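Local coordinates for putative pilus assembly-related protein (Burkholderia pseudomallei, PDB 4DAD) that probably acts in pilus assembly as the CheY-like receiver domain of a longer protein that may bind and hydrolyse ATP, at residues R32-A37 with V48-G53; R38-A43 with R129-A134; R54-V59 with T80-A85; D69-D74 with L96-V101. All coordinates share one frame; numbering follows the deposited sequence.

Contact 1. Residues R32-A37 with V48-G53; sequences RLAHLA and VTRTVG. With SO4 (sulfate ion), chain C.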
loop_
_atom_site.group_PDB
_atom_site.type_symbol
_atom_site.label_atom_id
_atom_site.label_comp_id
_atom_site.label_asym_id
_atom_site.label_seq_id
_atom_site.Cartn_x
_atom_site.Cartn_y
_atom_site.Cartn_z
ATOM N N ARG A 32 -1.824 -21.329 14.933
ATOM C CA ARG A 32 -1.990 -19.901 14.561
ATOM C C ARG A 32 -2.936 -19.754 13.363
ATOM O O ARG A 32 -3.794 -18.869 13.387
ATOM C CB ARG A 32 -0.653 -19.198 14.233
ATOM C CG ARG A 32 0.337 -19.055 15.387
ATOM C CD ARG A 32 0.645 -17.593 15.624
ATOM N NE ARG A 32 2.016 -17.198 15.283
ATOM C CZ ARG A 32 2.427 -15.930 15.198
ATOM N NH1 ARG A 32 1.569 -14.929 15.367
ATOM N NH2 ARG A 32 3.691 -15.654 14.902
ATOM N N LEU A 33 -2.792 -20.636 12.337
ATOM C CA LEU A 33 -3.614 -20.619 11.137
ATOM C C LEU A 33 -5.086 -20.784 11.511
ATOM O O LEU A 33 -5.903 -19.920 11.176
ATOM C CB LEU A 33 -3.162 -21.694 10.119
ATOM C CG LEU A 33 -3.937 -21.788 8.792
ATOM C CD1 LEU A 33 -3.858 -20.500 8.009
ATOM C CD2 LEU A 33 -3.389 -22.887 7.921
ATOM N N ALA A 34 -5.402 -21.837 12.265
ATOM C CA ALA A 34 -6.765 -22.146 12.717
ATOM C C ALA A 34 -7.370 -20.995 13.509
ATOM O O ALA A 34 -8.561 -20.726 13.352
ATOM C CB ALA A 34 -6.771 -23.419 13.565
ATOM N N HIS A 35 -6.547 -20.333 14.359
ATOM C CA HIS A 35 -6.931 -19.211 15.220
ATOM C C HIS A 35 -7.175 -17.957 14.371
ATOM O O HIS A 35 -8.210 -17.315 14.539
ATOM C CB HIS A 35 -5.863 -18.969 16.293
ATOM C CG HIS A 35 -6.217 -17.903 17.282
ATOM N ND1 HIS A 35 -7.126 -18.132 18.301
ATOM C CD2 HIS A 35 -5.759 -16.633 17.382
ATOM C CE1 HIS A 35 -7.192 -16.999 18.980
ATOM N NE2 HIS A 35 -6.380 -16.072 18.464
ATOM N N LEU A 36 -6.270 -17.647 13.425
ATOM C CA LEU A 36 -6.458 -16.519 12.517
ATOM C C LEU A 36 -7.743 -16.657 11.708
ATOM O O LEU A 36 -8.493 -15.701 11.625
ATOM C CB LEU A 36 -5.277 -16.363 11.560
ATOM C CG LEU A 36 -4.036 -15.623 12.044
ATOM C CD1 LEU A 36 -2.976 -15.596 10.928
ATOM C CD2 LEU A 36 -4.360 -14.173 12.413
ATOM N N ALA A 37 -7.995 -17.824 11.129
ATOM C CA ALA A 37 -9.175 -18.132 10.311
ATOM C C ALA A 37 -10.467 -18.062 11.126
ATOM O O ALA A 37 -11.496 -17.567 10.632
ATOM C CB ALA A 37 -9.026 -19.506 9.698
ATOM N N VAL A 48 -13.375 -17.575 3.747
ATOM C CA VAL A 48 -12.008 -17.774 4.210
ATOM C C VAL A 48 -11.439 -19.090 3.710
ATOM O O VAL A 48 -12.065 -20.144 3.869
ATOM C CB VAL A 48 -11.911 -17.666 5.765
ATOM C CG1 VAL A 48 -10.455 -17.729 6.251
ATOM C CG2 VAL A 48 -12.561 -16.390 6.254
ATOM N N THR A 49 -10.203 -19.001 3.147
ATOM C CA THR A 49 -9.360 -20.102 2.671
ATOM C C THR A 49 -8.059 -20.069 3.484
ATOM O O THR A 49 -7.491 -19.007 3.702
ATOM C CB THR A 49 -9.116 -19.980 1.166
ATOM O OG1 THR A 49 -10.367 -20.045 0.500
ATOM C CG2 THR A 49 -8.219 -21.063 0.617
ATOM N N ARG A 50 -7.618 -21.244 3.942
ATOM C CA ARG A 50 -6.406 -21.438 4.714
ATOM C C ARG A 50 -5.284 -22.031 3.888
ATOM O O ARG A 50 -5.527 -22.881 3.036
ATOM C CB ARG A 50 -6.708 -22.402 5.861
ATOM C CG ARG A 50 -7.760 -21.922 6.831
ATOM C CD ARG A 50 -8.327 -23.097 7.594
ATOM N NE ARG A 50 -9.573 -22.721 8.258
ATOM C CZ ARG A 50 -9.848 -22.953 9.537
ATOM N NH1 ARG A 50 -8.975 -23.586 10.308
ATOM N NH2 ARG A 50 -11.002 -22.558 10.054
ATOM N N THR A 51 -4.040 -21.634 4.185
ATOM C CA THR A 51 -2.822 -22.228 3.609
ATOM C C THR A 51 -1.665 -22.256 4.653
ATOM O O THR A 51 -1.561 -21.369 5.492
ATOM C CB THR A 51 -2.380 -21.560 2.309
ATOM O OG1 THR A 51 -1.226 -22.245 1.834
ATOM C CG2 THR A 51 -2.045 -20.108 2.471
ATOM N N VAL A 52 -0.807 -23.280 4.578
ATOM C CA VAL A 52 0.364 -23.421 5.434
ATOM C C VAL A 52 1.600 -22.928 4.700
ATOM O O VAL A 52 2.692 -22.905 5.283
ATOM C CB VAL A 52 0.610 -24.854 5.996
ATOM C CG1 VAL A 52 -0.413 -25.225 7.060
ATOM C CG2 VAL A 52 0.691 -25.894 4.882
ATOM N N GLY A 53 1.437 -22.606 3.422
ATOM C CA GLY A 53 2.535 -22.161 2.579
ATOM C C GLY A 53 3.138 -20.828 2.956
ATOM O O GLY A 53 2.542 -20.036 3.692
HETATM S S SO4 C . -10.913 -24.854 13.947
HETATM O O1 SO4 C . -11.258 -23.433 13.794
HETATM O O2 SO4 C . -12.135 -25.654 14.004
HETATM O O3 SO4 C . -10.117 -25.314 12.803
HETATM O O4 SO4 C . -10.153 -25.013 15.189
#

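Contact 2. Residues R38-A43 with R129-A134; sequences RLVGDA and RALDDA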
loop_
_atom_site.group_PDB
_atom_site.type_symbol
_atom_site.label_atom_id
_atom_site.label_comp_id
_atom_site.label_asym_id
_atom_site.label_seq_id
_atom_site.Cartn_x
_atom_site.Cartn_y
_atom_site.Cartn_z
ATOM N N ARG A 38 -10.393 -18.509 12.401
ATOM C CA ARG A 38 -11.515 -18.468 13.348
ATOM C C ARG A 38 -11.882 -17.008 13.670
ATOM O O ARG A 38 -13.068 -16.682 13.819
ATOM C CB ARG A 38 -11.149 -19.235 14.627
ATOM C CG ARG A 38 -12.322 -19.546 15.550
ATOM C CD ARG A 38 -11.934 -19.380 17.010
ATOM N NE ARG A 38 -12.278 -18.050 17.528
ATOM C CZ ARG A 38 -11.707 -17.481 18.588
ATOM N NH1 ARG A 38 -10.735 -18.105 19.244
ATOM N NH2 ARG A 38 -12.093 -16.278 18.992
ATOM N N LEU A 39 -10.852 -16.147 13.791
ATOM C CA LEU A 39 -10.997 -14.731 14.120
ATOM C C LEU A 39 -11.593 -13.959 12.962
ATOM O O LEU A 39 -12.428 -13.091 13.203
ATOM C CB LEU A 39 -9.664 -14.105 14.569
ATOM C CG LEU A 39 -9.227 -14.443 16.004
ATOM C CD1 LEU A 39 -7.898 -13.833 16.314
ATOM C CD2 LEU A 39 -10.247 -13.996 17.030
ATOM N N VAL A 40 -11.203 -14.291 11.718
ATOM C CA VAL A 40 -11.731 -13.675 10.499
ATOM C C VAL A 40 -13.191 -14.081 10.359
ATOM O O VAL A 40 -14.037 -13.211 10.199
ATOM C CB VAL A 40 -10.895 -14.020 9.240
ATOM C CG1 VAL A 40 -11.561 -13.475 7.986
ATOM C CG2 VAL A 40 -9.472 -13.479 9.358
ATOM N N GLY A 41 -13.482 -15.365 10.542
ATOM C CA GLY A 41 -14.834 -15.915 10.519
ATOM C C GLY A 41 -15.799 -15.297 11.512
ATOM O O GLY A 41 -17.012 -15.301 11.275
ATOM N N ASP A 42 -15.268 -14.743 12.629
ATOM C CA ASP A 42 -16.034 -14.077 13.677
ATOM C C ASP A 42 -16.264 -12.618 13.355
ATOM O O ASP A 42 -17.145 -12.002 13.949
ATOM C CB ASP A 42 -15.286 -14.151 15.019
ATOM C CG ASP A 42 -15.355 -15.477 15.757
ATOM O OD1 ASP A 42 -16.105 -16.381 15.299
ATOM O OD2 ASP A 42 -14.661 -15.615 16.790
ATOM N N ALA A 43 -15.422 -12.041 12.477
ATOM C CA ALA A 43 -15.448 -10.631 12.125
ATOM C C ALA A 43 -16.534 -10.325 11.098
ATOM O O ALA A 43 -16.945 -9.173 10.977
ATOM C CB ALA A 43 -14.084 -10.206 11.596
ATOM N N ARG A 129 -11.906 -5.794 17.285
ATOM C CA ARG A 129 -12.146 -4.422 16.821
ATOM C C ARG A 129 -11.084 -4.010 15.785
ATOM O O ARG A 129 -11.442 -3.522 14.712
ATOM C CB ARG A 129 -12.185 -3.439 18.014
ATOM C CG ARG A 129 -12.172 -1.940 17.672
ATOM C CD ARG A 129 -13.469 -1.428 17.045
ATOM N NE ARG A 129 -13.275 -0.145 16.355
ATOM C CZ ARG A 129 -14.256 0.634 15.898
ATOM N NH1 ARG A 129 -15.527 0.278 16.055
ATOM N NH2 ARG A 129 -13.973 1.779 15.288
ATOM N N ALA A 130 -9.796 -4.241 16.099
ATOM C CA ALA A 130 -8.667 -3.962 15.217
ATOM C C ALA A 130 -8.844 -4.681 13.863
ATOM O O ALA A 130 -8.773 -4.035 12.807
ATOM C CB ALA A 130 -7.372 -4.399 15.881
ATOM N N LEU A 131 -9.164 -6.000 13.919
ATOM C CA LEU A 131 -9.388 -6.860 12.764
ATOM C C LEU A 131 -10.585 -6.373 11.906
ATOM O O LEU A 131 -10.451 -6.274 10.679
ATOM C CB LEU A 131 -9.590 -8.333 13.197
ATOM C CG LEU A 131 -9.979 -9.309 12.072
ATOM C CD1 LEU A 131 -8.922 -9.354 10.961
ATOM C CD2 LEU A 131 -10.246 -10.680 12.611
ATOM N N ASP A 132 -11.734 -6.112 12.539
ATOM C CA ASP A 132 -12.941 -5.615 11.888
ATOM C C ASP A 132 -12.626 -4.284 11.176
ATOM O O ASP A 132 -13.082 -4.088 10.053
ATOM C CB ASP A 132 -14.081 -5.450 12.930
ATOM C CG ASP A 132 -15.364 -4.789 12.428
ATOM O OD1 ASP A 132 -15.816 -5.133 11.307
ATOM O OD2 ASP A 132 -15.939 -3.954 13.175
ATOM N N ASP A 133 -11.816 -3.402 11.806
ATOM C CA ASP A 133 -11.405 -2.127 11.210
ATOM C C ASP A 133 -10.512 -2.369 10.002
ATOM O O ASP A 133 -10.746 -1.785 8.935
ATOM C CB ASP A 133 -10.675 -1.244 12.238
ATOM C CG ASP A 133 -11.562 -0.591 13.271
ATOM O OD1 ASP A 133 -12.808 -0.738 13.168
ATOM O OD2 ASP A 133 -11.017 0.094 14.171
ATOM N N ALA A 134 -9.510 -3.244 10.168
ATOM C CA ALA A 134 -8.580 -3.657 9.126
ATOM C C ALA A 134 -9.321 -4.206 7.892
ATOM O O ALA A 134 -9.011 -3.805 6.755
ATOM C CB ALA A 134 -7.635 -4.715 9.679
#

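Contact 3. Residues R54-V59 with T80-A85; sequences RAAQIV and TAELAA. With SO4 (sulfate ion), chain B.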
loop_
_atom_site.group_PDB
_atom_site.type_symbol
_atom_site.label_atom_id
_atom_site.label_comp_id
_atom_site.label_asym_id
_atom_site.label_seq_id
_atom_site.Cartn_x
_atom_site.Cartn_y
_atom_site.Cartn_z
ATOM N N ARG A 54 4.353 -20.596 2.479
ATOM C CA ARG A 54 5.054 -19.320 2.672
ATOM C C ARG A 54 4.806 -18.485 1.426
ATOM O O ARG A 54 4.420 -19.046 0.383
ATOM C CB ARG A 54 6.566 -19.519 2.958
ATOM C CG ARG A 54 7.180 -20.751 2.299
ATOM C CD ARG A 54 8.625 -21.029 2.690
ATOM N NE ARG A 54 9.140 -22.182 1.948
ATOM C CZ ARG A 54 9.852 -22.096 0.824
ATOM N NH1 ARG A 54 10.180 -20.910 0.324
ATOM N NH2 ARG A 54 10.262 -23.196 0.205
ATOM N N ALA A 55 5.023 -17.159 1.518
ATOM C CA ALA A 55 4.819 -16.237 0.396
ATOM C C ALA A 55 5.581 -16.677 -0.870
ATOM O O ALA A 55 5.045 -16.523 -1.954
ATOM C CB ALA A 55 5.221 -14.834 0.789
ATOM N N ALA A 56 6.761 -17.303 -0.737
ATOM C CA ALA A 56 7.557 -17.777 -1.877
ATOM C C ALA A 56 6.908 -18.988 -2.612
ATOM O O ALA A 56 7.171 -19.215 -3.795
ATOM C CB ALA A 56 8.960 -18.123 -1.420
ATOM N N GLN A 57 6.049 -19.742 -1.919
ATOM C CA GLN A 57 5.331 -20.864 -2.516
ATOM C C GLN A 57 3.985 -20.387 -3.122
ATOM O O GLN A 57 3.617 -20.802 -4.226
ATOM C CB GLN A 57 5.094 -21.927 -1.462
ATOM C CG GLN A 57 6.356 -22.554 -0.925
ATOM C CD GLN A 57 6.019 -23.543 0.151
ATOM O OE1 GLN A 57 5.304 -23.245 1.114
ATOM N NE2 GLN A 57 6.487 -24.754 -0.017
ATOM N N ILE A 58 3.294 -19.487 -2.408
ATOM C CA ILE A 58 2.026 -18.899 -2.809
ATOM C C ILE A 58 2.139 -18.209 -4.208
ATOM O O ILE A 58 1.279 -18.466 -5.056
ATOM C CB ILE A 58 1.536 -17.928 -1.693
ATOM C CG1 ILE A 58 1.201 -18.695 -0.398
ATOM C CG2 ILE A 58 0.347 -17.114 -2.137
ATOM C CD1 ILE A 58 1.010 -17.787 0.866
ATOM N N VAL A 59 3.209 -17.393 -4.458
ATOM C CA VAL A 59 3.439 -16.666 -5.730
ATOM C C VAL A 59 3.372 -17.616 -6.943
ATOM O O VAL A 59 2.889 -17.211 -8.006
ATOM C CB VAL A 59 4.766 -15.836 -5.809
ATOM C CG1 VAL A 59 4.645 -14.705 -6.827
ATOM C CG2 VAL A 59 5.172 -15.261 -4.467
ATOM N N THR A 80 14.352 -11.398 4.356
ATOM C CA THR A 80 14.475 -10.567 3.158
ATOM C C THR A 80 13.892 -11.322 1.947
ATOM O O THR A 80 13.246 -10.696 1.097
ATOM C CB THR A 80 15.931 -10.083 2.933
ATOM O OG1 THR A 80 16.843 -11.170 3.085
ATOM C CG2 THR A 80 16.325 -8.951 3.878
ATOM N N ALA A 81 14.046 -12.669 1.924
ATOM C CA ALA A 81 13.540 -13.556 0.869
ATOM C C ALA A 81 12.025 -13.549 0.805
ATOM O O ALA A 81 11.468 -13.623 -0.294
ATOM C CB ALA A 81 14.031 -14.979 1.091
ATOM N N GLU A 82 11.358 -13.488 1.980
ATOM C CA GLU A 82 9.902 -13.462 2.059
ATOM C C GLU A 82 9.363 -12.064 1.729
ATOM O O GLU A 82 8.334 -11.991 1.060
ATOM C CB GLU A 82 9.385 -13.969 3.411
ATOM C CG GLU A 82 8.247 -14.981 3.275
ATOM C CD GLU A 82 8.595 -16.365 2.742
ATOM O OE1 GLU A 82 9.213 -17.161 3.489
ATOM O OE2 GLU A 82 8.222 -16.666 1.586
ATOM N N LEU A 83 10.077 -10.969 2.110
ATOM C CA LEU A 83 9.677 -9.588 1.755
ATOM C C LEU A 83 9.742 -9.395 0.236
ATOM O O LEU A 83 8.862 -8.756 -0.364
ATOM C CB LEU A 83 10.538 -8.531 2.460
ATOM C CG LEU A 83 10.192 -8.224 3.917
ATOM C CD1 LEU A 83 11.320 -7.494 4.590
ATOM C CD2 LEU A 83 8.938 -7.384 4.042
ATOM N N ALA A 84 10.758 -10.004 -0.386
ATOM C CA ALA A 84 10.925 -9.997 -1.836
ATOM C C ALA A 84 9.773 -10.781 -2.515
ATOM O O ALA A 84 9.244 -10.349 -3.541
ATOM C CB ALA A 84 12.270 -10.605 -2.193
ATOM N N ALA A 85 9.374 -11.915 -1.903
ATOM C CA ALA A 85 8.303 -12.781 -2.373
ATOM C C ALA A 85 6.979 -12.071 -2.291
ATOM O O ALA A 85 6.193 -12.182 -3.231
ATOM C CB ALA A 85 8.273 -14.058 -1.552
HETATM S S SO4 B . 5.912 -25.926 -3.971
HETATM O O1 SO4 B . 6.131 -24.671 -4.696
HETATM O O2 SO4 B . 4.612 -25.864 -3.285
HETATM O O3 SO4 B . 5.913 -27.070 -4.903
HETATM O O4 SO4 B . 7.001 -26.076 -2.992
#

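Contact 4. Residues D69-D74 with L96-V101; sequences DILMID and LTCLLV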
loop_
_atom_site.group_PDB
_atom_site.type_symbol
_atom_site.label_atom_id
_atom_site.label_comp_id
_atom_site.label_asym_id
_atom_site.label_seq_id
_atom_site.Cartn_x
_atom_site.Cartn_y
_atom_site.Cartn_z
ATOM N N ASP A 69 -9.248 -11.665 -2.751
ATOM C CA ASP A 69 -9.271 -10.218 -2.613
ATOM C C ASP A 69 -8.258 -9.835 -1.551
ATOM O O ASP A 69 -7.564 -8.841 -1.709
ATOM C CB ASP A 69 -10.679 -9.736 -2.232
ATOM C CG ASP A 69 -11.749 -10.114 -3.223
ATOM O OD1 ASP A 69 -11.744 -9.554 -4.346
ATOM O OD2 ASP A 69 -12.617 -10.951 -2.869
ATOM N N ILE A 70 -8.158 -10.641 -0.477
ATOM C CA ILE A 70 -7.271 -10.355 0.657
ATOM C C ILE A 70 -6.380 -11.560 0.989
ATOM O O ILE A 70 -6.804 -12.711 0.939
ATOM C CB ILE A 70 -8.078 -9.871 1.889
ATOM C CG1 ILE A 70 -8.813 -8.558 1.579
ATOM C CG2 ILE A 70 -7.207 -9.722 3.161
ATOM C CD1 ILE A 70 -10.069 -8.264 2.546
ATOM N N LEU A 71 -5.122 -11.252 1.306
ATOM C CA LEU A 71 -4.111 -12.181 1.744
ATOM C C LEU A 71 -3.609 -11.705 3.086
ATOM O O LEU A 71 -2.965 -10.668 3.181
ATOM C CB LEU A 71 -2.979 -12.316 0.703
ATOM C CG LEU A 71 -1.694 -13.034 1.123
ATOM C CD1 LEU A 71 -1.964 -14.410 1.691
ATOM C CD2 LEU A 71 -0.742 -13.124 -0.052
HETATM N N MSE A 72 -3.927 -12.468 4.130
HETATM C CA MSE A 72 -3.464 -12.164 5.474
HETATM C C MSE A 72 -2.289 -13.081 5.813
HETATM O O MSE A 72 -2.467 -14.298 5.892
HETATM C CB MSE A 72 -4.600 -12.322 6.444
HETATM C CG MSE A 72 -4.430 -11.498 7.682
HETATM SE SE MSE A 72 -6.049 -11.609 8.729
HETATM C CE MSE A 72 -7.333 -11.123 7.318
ATOM N N ILE A 73 -1.073 -12.509 5.907
ATOM C CA ILE A 73 0.147 -13.267 6.150
ATOM C C ILE A 73 0.574 -13.162 7.611
ATOM O O ILE A 73 0.734 -12.058 8.126
ATOM C CB ILE A 73 1.293 -12.819 5.189
ATOM C CG1 ILE A 73 1.036 -13.234 3.739
ATOM C CG2 ILE A 73 2.673 -13.345 5.616
ATOM C CD1 ILE A 73 1.753 -12.253 2.699
ATOM N N ASP A 74 0.819 -14.317 8.254
ATOM C CA ASP A 74 1.387 -14.356 9.593
ATOM C C ASP A 74 2.923 -14.127 9.444
ATOM O O ASP A 74 3.613 -14.933 8.805
ATOM C CB ASP A 74 1.040 -15.683 10.286
ATOM C CG ASP A 74 1.740 -15.953 11.605
ATOM O OD1 ASP A 74 2.403 -15.033 12.127
ATOM O OD2 ASP A 74 1.609 -17.082 12.127
ATOM N N LEU A 96 -4.982 -7.877 -5.314
ATOM C CA LEU A 96 -4.817 -8.528 -4.012
ATOM C C LEU A 96 -4.222 -7.555 -2.961
ATOM O O LEU A 96 -3.183 -6.935 -3.193
ATOM C CB LEU A 96 -3.927 -9.775 -4.161
ATOM C CG LEU A 96 -3.779 -10.686 -2.961
ATOM C CD1 LEU A 96 -5.066 -11.375 -2.641
ATOM C CD2 LEU A 96 -2.742 -11.727 -3.238
ATOM N N THR A 97 -4.902 -7.441 -1.817
ATOM C CA THR A 97 -4.513 -6.636 -0.687
ATOM C C THR A 97 -3.827 -7.550 0.329
ATOM O O THR A 97 -4.441 -8.500 0.831
ATOM C CB THR A 97 -5.739 -5.930 -0.139
ATOM O OG1 THR A 97 -6.217 -5.044 -1.133
ATOM C CG2 THR A 97 -5.461 -5.142 1.127
ATOM N N CYS A 98 -2.547 -7.247 0.632
ATOM C CA CYS A 98 -1.768 -8.016 1.585
ATOM C C CYS A 98 -1.760 -7.314 2.915
ATOM O O CYS A 98 -1.403 -6.139 3.014
ATOM C CB CYS A 98 -0.348 -8.288 1.088
ATOM S SG CYS A 98 -0.256 -8.920 -0.612
ATOM N N LEU A 99 -2.174 -8.056 3.940
ATOM C CA LEU A 99 -2.192 -7.672 5.337
ATOM C C LEU A 99 -1.153 -8.519 6.029
ATOM O O LEU A 99 -1.097 -9.728 5.801
ATOM C CB LEU A 99 -3.585 -7.921 5.937
ATOM C CG LEU A 99 -4.674 -6.834 5.849
ATOM C CD1 LEU A 99 -4.939 -6.381 4.447
ATOM C CD2 LEU A 99 -5.972 -7.364 6.382
ATOM N N LEU A 100 -0.330 -7.906 6.860
ATOM C CA LEU A 100 0.687 -8.616 7.612
ATOM C C LEU A 100 0.347 -8.618 9.126
ATOM O O LEU A 100 0.037 -7.579 9.705
ATOM C CB LEU A 100 2.048 -7.975 7.330
ATOM C CG LEU A 100 3.280 -8.719 7.820
ATOM C CD1 LEU A 100 3.702 -9.801 6.816
ATOM C CD2 LEU A 100 4.422 -7.736 8.065
ATOM N N VAL A 101 0.358 -9.799 9.737
ATOM C CA VAL A 101 0.099 -9.953 11.161
ATOM C C VAL A 101 1.431 -10.259 11.839
ATOM O O VAL A 101 2.048 -11.273 11.549
ATOM C CB VAL A 101 -0.997 -10.991 11.498
ATOM C CG1 VAL A 101 -1.412 -10.867 12.965
ATOM C CG2 VAL A 101 -2.213 -10.818 10.596
#

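Contact 1. Residues R32-A37 with V48-G53
Within the beta-alpha-beta unit made by strand 22-26, helix 30-43 and strand 47-51, residues L33, A34 and A37 of the crossover helix meet V48, R50 and V52 on and just beyond the edge strand. The local helix and strand axes run almost antiparallel, 169° apart and 9.1 Å at closest approach, as expected where the chain reverses along the helix to begin a second parallel strand. L33 extends with CG anti to the backbone N (chi1 -180°), which brings its methyls over the outgoing end of the strand: CD2 lies 3.4 Å from T51 O and also touches V52 CG1 and R50 CB. Nearer the start of the strand, the A37 and V48 methyls meet, with CB to CG1 at 4.1 Å. R50 spans the helix surface with an extended chain. One face of its guanidinium receives A37 CB, 3.4 Å above the plane and displaced toward the rim, while A34 CA comes at NH1 obliquely from 3.6 Å. Where the strand ends, T51 OG1 accepts from G53 N, an ST turn. At the guanidinium edge sits a sulfate ion, probably from the crystallisation liquor, whose O3 takes a bond of 3.2 Å from R50 NH1 at 145°.

Contact 2. Residues R38-A43 with R129-A134
One branch of L131 is the bump of this contact, and the hollow that takes it lies on the last turns of helix 30-43, where the L39 carbonyl forms the bottom and the CB atoms of L39 and A43 the rim. The leucine leaves helix 128-140 with CG anti to its own backbone N (chi1 174°), and this carries CD2 to helix 30-43. There the L131 CD2 methyl meets L39 O at 3.3 Å, with L39 CB at 4.0 Å and A43 CB also at 4.0 Å. V40 forms a looser part of the wall, its CG2 standing 4.4 Å from L131 CD2. The other branch, CD1, turns to the selenium of M72, a selenomethionine whose CE in turn touches V40 CG2, so the hollow is floored by the sheet. At A43, which has a methyl alone, the backbones come closest, A43 CA lying 5.6 Å from D132 CA. No hydrogen bond links the segments, and the polar chemistry stays within each helix, as long, weakly bonded salt bridges, R38 with D42 and R129 with D133. The local axes are 9.8 Å apart and cross at -70°, steep enough to confine the meeting to this small patch. A134, on the same helix as L131, packs against strand 118-123. Such packing of the first helix against the last, over one face of a five-stranded parallel sheet, is characteristic of the CheY-like receiver fold.

Contact 3. Residues R54-V59 with T80-A85
E82 reaches from helix 80-92 to the first turn of helix 55-58, meeting R54, A55 and A56. Its CB points neither at the other segment nor away from it, but the bend at chi2 (71°) brings the end of the chain across. CG passes the A55 methyl, CB, at 3.9 Å, and CD then lies 3.8 Å from R54 CB. At the tip both oxygens, OE1 and OE2, lie 3.6 Å from R54 CB, but OE2 also accepts from A56 N at 2.8 Å, the N-H...O angle being 143° and the donor lying nearly on the line of the C-O bond. A55 N is also near OE2, yet its angle is too poor for a bond. A carboxylate here would probably be stabilised by the N-terminal end of the short helix. R54, at the N-cap position, does not pair with it, since NH1 stays 4.8 Å from OE2. The backbone N of R54 donates in plane to a lone pair of Q57 OE1 (3.1 Å). One turn on from E82, A85 CB fits against the methyls of A55 and A56, with the A55 CB contact at 3.9 Å. Further along, A55 lies on I86 while I58 and V59 reach L89, so the short helix following strand 47-51 rests on helix 80-92, which in turn packs its I86 and L89 against strand 70-74.

Contact 4. Residues D69-D74 with L96-V101
L99, L71 and I73 are among the side chains this pair of central strands covers most, and their backbones also carry most of the bonds between them. L71 N donates to T97 O and L71 O accepts from L99 N at 2.8 Å; L99 O then takes I73 N, and I73 O takes V101 N, also at 2.8 Å. With T97 N bonded to D69 O, this gives five nearly straight bonds, the alternating pattern of a parallel pair, and the short axes cross at -23°, the twist between neighbouring strands. The side chains divide between two faces. L99 turns CD2 back along the neighbouring strand, where it lies 4.2 Å from I70 CG2 and 4.1 Å from CE of selenomethionine M72, whose CG meets V101 CG2 at 3.7 Å. On the other face, L71 CB is 4.0 Å from L96 CD2, and I73 CG2 is 3.9 Å from L100 CD1; helix 80-92 covers this side through I86 and L89. D74, the predicted phosphorylation site, ends its strand, with OD1 in a salt bridge to R32 and OD2 hydrogen-bonded to S27 OG. A central parallel pair joined by a crossover helix, its first strand ending in the predicted phospho-acceptor aspartate, is as in CheY-like receiver domains.

Overall arrangement
Contact 4 is the core, only about 1 Å from the chain centre, and is the one built from regular backbone bonds. Contact 1 sets a helix against the edge strand, while contacts 2 and 3 join helix to helix on opposite sides of the chain's centre, their own centres about 24 Å apart. Contacts 1 and 2 share helix 30-43, one through a partly open edge where an arginine reaches a sulfate, the other through a buried apolar fit without hydrogen bonds. Contact 3 mixes alanine packing with one carboxylate-to-backbone bond. M72 packs contact 4 against contact 2, whereas a salt bridge between R32 and D74 ties contact 4 to contact 1; no atoms of contacts 3 and 4 touch.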